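PDB 3T6C: D-galactonate dehydratase family member RspA from Pantoea ananatis, which dehydrates D-gluconate to 2-dehydro-3-deoxy-D-gluconate with low activity in vitro, using one magnesium ion per subunit. Local coordinates for residues Gly139-Thr151 against Cys390-Asp402. Sequence-based numbering, arbitrary orientation. Where two conformers were deposited one is given.
Sequences GKCRDGIALYVHT and CPEVDQGYAYVND
L147 reaches across to the hairpin formed by 392-394 and 397-399 and fills the tight side of this contact. Its two methyls divide the work: CD1 lies 3.6 Å from V393 CG1, while CD2 rests 3.9 Å from A398 CB. With CG anti to its own carbonyl carbon (chi1 -53°), the branch point sits beside its own N and close to G396 O and A398 N. I145 and A398 form an antiparallel hydrogen-bonded pair joined by two bonds, I145 N to A398 O and A398 N to I145 O, the latter 2.9 Å; L147 N then donates to G396 O, 3.1 Å away, in the type I' turn. In this enolase-superfamily barrel, strand 145-151 also runs parallel to 173-176 and 374-375, and the hairpin is added antiparallel to its beginning, whereas H150 farther along touches D-gluconate. On the other face Y397 CE1 packs 3.8 Å from A146 CB, and the Y397 hydroxyl is hydrogen-bonded to R206 O of the second subunit. The Y399 ring turns its edge to D143 O, CE1 at 3.4 Å. Contact is looser toward K140, where a water joins its NZ to V400 O.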
# COMPACT_ATOMS: atom_id res chain seq x y z
N GLY A 139 8.99 -5.40 -38.57
CA GLY A 139 8.20 -5.35 -39.79
C GLY A 139 6.91 -4.55 -39.61
O GLY A 139 6.59 -4.08 -38.50
N LYS A 140 6.14 -4.42 -40.69
CA LYS A 140 4.93 -3.60 -40.63
C LYS A 140 3.80 -4.28 -39.90
O LYS A 140 3.49 -5.47 -40.15
CB LYS A 140 4.43 -3.22 -42.03
CG LYS A 140 5.38 -2.29 -42.76
CD LYS A 140 4.82 -1.96 -44.14
CE LYS A 140 5.52 -0.70 -44.69
NZ LYS A 140 5.22 -0.48 -46.17
N CYS A 141 3.18 -3.52 -38.99
CA CYS A 141 1.93 -3.92 -38.32
C CYS A 141 0.67 -3.25 -38.87
O CYS A 141 -0.44 -3.51 -38.37
CB CYS A 141 2.02 -3.65 -36.82
SG CYS A 141 3.35 -4.58 -36.01
N ARG A 142 0.88 -2.35 -39.82
CA ARG A 142 -0.16 -1.53 -40.48
C ARG A 142 0.41 -1.00 -41.81
O ARG A 142 1.63 -1.02 -42.02
CB ARG A 142 -0.60 -0.40 -39.53
CG ARG A 142 0.62 0.39 -38.97
CD ARG A 142 0.24 1.32 -37.79
NE ARG A 142 -0.36 0.56 -36.70
CZ ARG A 142 0.33 -0.17 -35.82
NH1 ARG A 142 1.66 -0.19 -35.86
NH2 ARG A 142 -0.34 -0.84 -34.87
N ASP A 143 -0.46 -0.58 -42.73
CA ASP A 143 -0.03 -0.07 -44.02
C ASP A 143 -0.05 1.43 -44.24
O ASP A 143 0.20 1.90 -45.36
CB ASP A 143 -0.60 -0.85 -45.19
CG ASP A 143 0.00 -2.25 -45.26
OD1 ASP A 143 1.12 -2.37 -45.85
OD2 ASP A 143 -0.62 -3.17 -44.66
N GLY A 144 -0.40 2.16 -43.19
CA GLY A 144 -0.43 3.61 -43.23
C GLY A 144 -0.34 4.03 -41.75
O GLY A 144 -0.75 3.28 -40.86
N ILE A 145 0.19 5.22 -41.50
CA ILE A 145 0.31 5.75 -40.14
C ILE A 145 -0.73 6.86 -39.93
O ILE A 145 -0.70 7.91 -40.59
CB ILE A 145 1.73 6.35 -39.94
CG1 ILE A 145 2.78 5.23 -39.95
CG2 ILE A 145 1.81 7.23 -38.65
CD1 ILE A 145 2.50 4.04 -39.04
N ALA A 146 -1.66 6.62 -39.03
CA ALA A 146 -2.71 7.62 -38.76
C ALA A 146 -2.16 8.88 -38.11
O ALA A 146 -1.33 8.83 -37.17
CB ALA A 146 -3.82 7.00 -37.91
N LEU A 147 -2.61 10.02 -38.64
CA LEU A 147 -2.09 11.33 -38.24
C LEU A 147 -3.11 12.14 -37.44
O LEU A 147 -4.31 12.09 -37.73
CB LEU A 147 -1.67 12.13 -39.50
CG LEU A 147 -0.72 11.38 -40.44
CD1 LEU A 147 -0.50 12.31 -41.67
CD2 LEU A 147 0.59 11.11 -39.74
N TYR A 148 -2.65 12.94 -36.46
CA TYR A 148 -3.47 14.05 -36.04
C TYR A 148 -2.80 15.38 -36.35
O TYR A 148 -1.57 15.45 -36.43
CB TYR A 148 -3.82 14.00 -34.54
CG TYR A 148 -2.73 14.42 -33.52
CD1 TYR A 148 -2.57 15.78 -33.15
CD2 TYR A 148 -1.94 13.47 -32.89
CE1 TYR A 148 -1.61 16.16 -32.20
CE2 TYR A 148 -1.02 13.83 -31.89
CZ TYR A 148 -0.84 15.15 -31.58
OH TYR A 148 0.10 15.45 -30.61
N VAL A 149 -3.63 16.40 -36.56
CA VAL A 149 -3.14 17.67 -36.99
C VAL A 149 -3.65 18.74 -36.03
O VAL A 149 -4.56 18.51 -35.23
CB VAL A 149 -3.59 18.00 -38.42
CG1 VAL A 149 -2.80 17.15 -39.43
CG2 VAL A 149 -5.12 17.85 -38.58
N HIS A 150 -3.04 19.91 -36.11
CA HIS A 150 -3.39 21.05 -35.23
C HIS A 150 -4.40 22.00 -35.86
O HIS A 150 -4.19 22.47 -37.00
CB HIS A 150 -2.13 21.88 -34.97
CG HIS A 150 -1.05 21.16 -34.20
ND1 HIS A 150 0.13 21.80 -33.84
CD2 HIS A 150 -0.95 19.89 -33.74
CE1 HIS A 150 0.89 20.96 -33.16
NE2 HIS A 150 0.27 19.79 -33.11
N THR A 151 -5.49 22.25 -35.15
CA THR A 151 -6.38 23.36 -35.45
C THR A 151 -6.41 24.35 -34.29
O THR A 151 -6.25 23.97 -33.09
CB THR A 151 -7.84 22.96 -35.77
OG1 THR A 151 -8.43 22.39 -34.62
CG2 THR A 151 -7.93 21.99 -36.89
N CYS A 390 11.15 12.41 -47.61
CA CYS A 390 10.13 12.66 -46.60
C CYS A 390 8.89 11.80 -46.90
O CYS A 390 8.60 11.54 -48.09
CB CYS A 390 9.71 14.12 -46.66
SG CYS A 390 10.97 15.25 -45.98
N PRO A 391 8.20 11.33 -45.84
CA PRO A 391 6.96 10.57 -46.06
C PRO A 391 5.91 11.31 -46.91
O PRO A 391 5.89 12.54 -46.94
CB PRO A 391 6.43 10.35 -44.64
CG PRO A 391 7.67 10.27 -43.80
CD PRO A 391 8.69 11.19 -44.45
N GLU A 392 5.07 10.55 -47.61
CA GLU A 392 3.96 11.11 -48.36
C GLU A 392 2.77 11.15 -47.41
O GLU A 392 2.59 10.20 -46.64
CB GLU A 392 3.61 10.15 -49.51
CG GLU A 392 2.40 10.56 -50.34
CD GLU A 392 1.97 9.47 -51.35
OE1 GLU A 392 2.63 8.40 -51.42
OE2 GLU A 392 0.95 9.69 -52.05
N VAL A 393 1.93 12.18 -47.49
CA VAL A 393 0.70 12.23 -46.66
C VAL A 393 -0.50 12.30 -47.62
O VAL A 393 -0.47 13.07 -48.59
CB VAL A 393 0.75 13.43 -45.73
CG1 VAL A 393 -0.57 13.60 -44.99
CG2 VAL A 393 1.97 13.25 -44.73
N ASP A 394 -1.47 11.43 -47.41
CA ASP A 394 -2.65 11.37 -48.27
C ASP A 394 -3.82 11.01 -47.36
O ASP A 394 -3.78 9.94 -46.73
CB ASP A 394 -2.36 10.21 -49.24
CG ASP A 394 -3.47 9.94 -50.31
OD1 ASP A 394 -4.29 10.81 -50.60
OD2 ASP A 394 -3.45 8.82 -50.89
N GLN A 395 -4.87 11.81 -47.36
CA GLN A 395 -6.13 11.45 -46.70
C GLN A 395 -5.94 10.95 -45.28
O GLN A 395 -6.50 9.91 -44.90
CB GLN A 395 -6.94 10.47 -47.53
CG GLN A 395 -7.35 11.05 -48.89
CD GLN A 395 -8.35 12.18 -48.73
OE1 GLN A 395 -9.33 12.06 -47.99
NE2 GLN A 395 -8.10 13.29 -49.43
N GLY A 396 -5.17 11.70 -44.50
CA GLY A 396 -5.09 11.44 -43.07
C GLY A 396 -4.09 10.38 -42.62
O GLY A 396 -4.01 10.08 -41.42
N TYR A 397 -3.33 9.82 -43.56
CA TYR A 397 -2.34 8.79 -43.26
C TYR A 397 -1.01 9.19 -43.87
O TYR A 397 -0.97 9.82 -44.95
CB TYR A 397 -2.74 7.45 -43.87
CG TYR A 397 -3.84 6.75 -43.14
CD1 TYR A 397 -3.57 6.00 -41.98
CD2 TYR A 397 -5.17 6.80 -43.61
CE1 TYR A 397 -4.58 5.36 -41.29
CE2 TYR A 397 -6.20 6.13 -42.92
CZ TYR A 397 -5.90 5.40 -41.77
OH TYR A 397 -6.91 4.72 -41.08
N ALA A 398 0.09 8.79 -43.22
CA ALA A 398 1.41 8.93 -43.81
C ALA A 398 1.91 7.60 -44.36
O ALA A 398 1.69 6.52 -43.78
CB ALA A 398 2.42 9.46 -42.79
N TYR A 399 2.57 7.72 -45.50
CA TYR A 399 3.13 6.55 -46.19
C TYR A 399 4.65 6.73 -46.30
O TYR A 399 5.14 7.56 -47.08
CB TYR A 399 2.46 6.46 -47.57
CG TYR A 399 0.97 6.20 -47.41
CD1 TYR A 399 0.50 4.93 -47.13
CD2 TYR A 399 0.05 7.24 -47.47
CE1 TYR A 399 -0.86 4.70 -46.95
CE2 TYR A 399 -1.31 7.03 -47.29
CZ TYR A 399 -1.73 5.75 -47.01
OH TYR A 399 -3.08 5.53 -46.89
N VAL A 400 5.40 5.94 -45.55
CA VAL A 400 6.87 6.03 -45.61
C VAL A 400 7.36 5.24 -46.81
O VAL A 400 6.74 4.24 -47.20
CB VAL A 400 7.59 5.57 -44.30
CG1 VAL A 400 7.02 6.34 -43.10
CG2 VAL A 400 7.45 4.11 -44.10
N ASN A 401 8.48 5.68 -47.39
CA ASN A 401 9.02 4.88 -48.47
C ASN A 401 9.66 3.60 -47.94
O ASN A 401 9.85 3.39 -46.72
CB ASN A 401 10.02 5.68 -49.31
CG ASN A 401 11.28 6.05 -48.55
OD1 ASN A 401 12.02 5.19 -48.08
ND2 ASN A 401 11.53 7.34 -48.45
N ASP A 402 10.04 2.75 -48.90
CA ASP A 402 10.64 1.45 -48.61
C ASP A 402 12.17 1.36 -48.74
O ASP A 402 12.69 0.24 -48.92
CB ASP A 402 9.90 0.26 -49.28
CG ASP A 402 10.05 0.25 -50.76
OD1 ASP A 402 10.76 1.13 -51.28
OD2 ASP A 402 9.46 -0.65 -51.39
O HOH W 1 7.21 1.40 -46.98
O HOH W 2 -6.09 11.33 -39.62